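Local coordinates for protein chitinase (Pyrococcus furiosus, PDB 2CWR) that probably binds chitin through this domain, holding the chitin-hydrolysing enzyme of a hyperthermophilic archaeon on its insoluble substrate, at residues D36-V41 and I65-S70. Numbering follows the deposited sequence.
Sequences DWTVKV and IFTPVS
Two antiparallel strands of the five-stranded sheet in this beta-sandwich, a cellulose-binding-domain fold, meet where Val39 and Phe66 form a hydrogen-bonded pair. Val39 N donates to Phe66 O in the carbonyl plane (2.9 Å), and Phe66 N returns an almost straight bond to Val39 O (2.8 Å, 178° at the hydrogen). Beyond the pair, Trp37 and Pro68 come together from opposite directions. CG of Trp37 sits between its backbone N and carbonyl carbon (chi1 52°), which lays the indole face against the proline ring; Pro68 CD lies 3.5 Å from the centroid of the six-membered ring, a CH-pi contact that suits proline, whose CD, bonded to the amide nitrogen, carries polarised C-H groups. Trp37 NE1 donates to Asn72 O. Replacing the indole by an alanine is likely to open a gap against Pro68 and leave Asn72 O without its donor. At the end of the contact, one water donates to both Asp36 OD2 and Pro68 O, fitting an exposed carboxylate. Thr38 CG2 meets Ile65 CG2 (3.5 Å); beta-branched residues suit extended backbone. Val39, Val41 and Phe66 turn inward, where Phe79 and Phe81 of strand 76-84 stack on Trp37 and Phe66 respectively, while strands 55-60 and 91-98 flank the pair.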
loop_
_atom_site.group_PDB
_atom_site.type_symbol
_atom_site.label_atom_id
_atom_site.label_comp_id
_atom_site.label_asym_id
_atom_site.label_seq_id
_atom_site.Cartn_x
_atom_site.Cartn_y
_atom_site.Cartn_z
ATOM N N ASP A 36 -2.399 10.872 -8.985
ATOM C CA ASP A 36 -2.504 9.491 -9.433
ATOM C C ASP A 36 -1.284 8.901 -8.728
ATOM O O ASP A 36 -0.261 8.610 -9.343
ATOM C CB ASP A 36 -2.365 9.410 -10.957
ATOM C CG ASP A 36 -2.827 8.074 -11.520
ATOM O OD1 ASP A 36 -2.893 7.944 -12.760
ATOM O OD2 ASP A 36 -3.121 7.153 -10.730
ATOM N N TRP A 37 -1.412 8.765 -7.411
ATOM C CA TRP A 37 -0.349 8.279 -6.542
ATOM C C TRP A 37 0.143 6.853 -6.752
ATOM O O TRP A 37 -0.429 6.080 -7.512
ATOM C CB TRP A 37 -0.776 8.448 -5.079
ATOM C CG TRP A 37 -2.124 7.863 -4.772
ATOM C CD1 TRP A 37 -3.311 8.529 -4.706
ATOM C CD2 TRP A 37 -2.418 6.490 -4.490
ATOM N NE1 TRP A 37 -4.330 7.659 -4.394
ATOM C CE2 TRP A 37 -3.809 6.400 -4.256
ATOM C CE3 TRP A 37 -1.640 5.326 -4.412
ATOM C CZ2 TRP A 37 -4.443 5.188 -3.950
ATOM C CZ3 TRP A 37 -2.269 4.120 -4.108
ATOM C CH2 TRP A 37 -3.660 4.063 -3.880
ATOM N N THR A 38 1.223 6.526 -6.049
ATOM C CA THR A 38 1.832 5.205 -6.106
ATOM C C THR A 38 2.286 4.817 -4.705
ATOM O O THR A 38 2.899 5.621 -4.009
ATOM C CB THR A 38 3.075 5.196 -7.018
ATOM O OG1 THR A 38 2.683 5.475 -8.366
ATOM C CG2 THR A 38 3.767 3.841 -6.970
ATOM N N VAL A 39 1.965 3.598 -4.286
ATOM C CA VAL A 39 2.402 3.112 -2.981
ATOM C C VAL A 39 3.136 1.807 -3.245
ATOM O O VAL A 39 2.557 0.856 -3.774
ATOM C CB VAL A 39 1.215 2.873 -2.015
ATOM C CG1 VAL A 39 1.704 2.185 -0.746
ATOM C CG2 VAL A 39 0.571 4.207 -1.649
ATOM N N LYS A 40 4.423 1.781 -2.916
ATOM C CA LYS A 40 5.237 0.593 -3.137
ATOM C C LYS A 40 5.337 -0.214 -1.859
ATOM O O LYS A 40 5.629 0.321 -0.792
ATOM C CB LYS A 40 6.636 0.989 -3.621
ATOM C CG LYS A 40 6.630 1.702 -4.966
ATOM C CD LYS A 40 8.039 1.958 -5.475
ATOM C CE LYS A 40 8.008 2.510 -6.895
ATOM N NZ LYS A 40 9.379 2.710 -7.445
ATOM N N VAL A 41 5.098 -1.511 -1.977
ATOM C CA VAL A 41 5.135 -2.397 -0.829
ATOM C C VAL A 41 6.164 -3.502 -1.012
ATOM O O VAL A 41 6.107 -4.250 -1.984
ATOM C CB VAL A 41 3.753 -3.048 -0.594
ATOM C CG1 VAL A 41 3.836 -4.071 0.527
ATOM C CG2 VAL A 41 2.719 -1.974 -0.256
ATOM N N ILE A 65 3.041 -2.865 -6.192
ATOM C CA ILE A 65 2.805 -1.447 -6.418
ATOM C C ILE A 65 1.309 -1.215 -6.503
ATOM O O ILE A 65 0.628 -1.814 -7.333
ATOM C CB ILE A 65 3.453 -0.968 -7.739
ATOM C CG1 ILE A 65 4.962 -1.215 -7.698
ATOM C CG2 ILE A 65 3.159 0.512 -7.959
ATOM C CD1 ILE A 65 5.666 -0.850 -8.983
ATOM N N PHE A 66 0.798 -0.353 -5.632
ATOM C CA PHE A 66 -0.619 -0.033 -5.633
ATOM C C PHE A 66 -0.825 1.362 -6.205
ATOM O O PHE A 66 -0.078 2.289 -5.896
ATOM C CB PHE A 66 -1.185 -0.094 -4.210
ATOM C CG PHE A 66 -1.345 -1.487 -3.681
ATOM C CD1 PHE A 66 -2.335 -2.326 -4.189
ATOM C CD2 PHE A 66 -0.508 -1.967 -2.675
ATOM C CE1 PHE A 66 -2.490 -3.623 -3.705
ATOM C CE2 PHE A 66 -0.653 -3.265 -2.182
ATOM C CZ PHE A 66 -1.645 -4.094 -2.696
ATOM N N THR A 67 -1.833 1.488 -7.060
ATOM C CA THR A 67 -2.186 2.756 -7.682
ATOM C C THR A 67 -3.691 2.929 -7.516
ATOM O O THR A 67 -4.423 1.952 -7.362
ATOM C CB THR A 67 -1.803 2.770 -9.166
ATOM O OG1 THR A 67 -2.297 1.584 -9.799
ATOM C CG2 THR A 67 -0.282 2.839 -9.314
ATOM N N PRO A 68 -4.179 4.174 -7.556
ATOM C CA PRO A 68 -5.614 4.398 -7.383
ATOM C C PRO A 68 -6.560 4.077 -8.520
ATOM O O PRO A 68 -6.202 4.158 -9.694
ATOM C CB PRO A 68 -5.682 5.878 -7.027
ATOM C CG PRO A 68 -4.574 6.453 -7.866
ATOM C CD PRO A 68 -3.451 5.452 -7.642
ATOM N N VAL A 69 -7.776 3.698 -8.146
ATOM C CA VAL A 69 -8.821 3.477 -9.123
ATOM C C VAL A 69 -9.288 4.925 -9.338
ATOM O O VAL A 69 -9.005 5.794 -8.512
ATOM C CB VAL A 69 -9.955 2.590 -8.566
ATOM C CG1 VAL A 69 -9.488 1.140 -8.512
ATOM C CG2 VAL A 69 -10.369 3.065 -7.185
ATOM N N SER A 70 -9.990 5.187 -10.435
ATOM C CA SER A 70 -10.424 6.543 -10.788
ATOM C C SER A 70 -10.915 7.507 -9.702
ATOM O O SER A 70 -10.534 8.676 -9.704
ATOM C CB SER A 70 -11.481 6.478 -11.899
ATOM O OG SER A 70 -12.678 5.881 -11.438
HETATM O O HOH W 1 -4.106 4.823 -11.170
#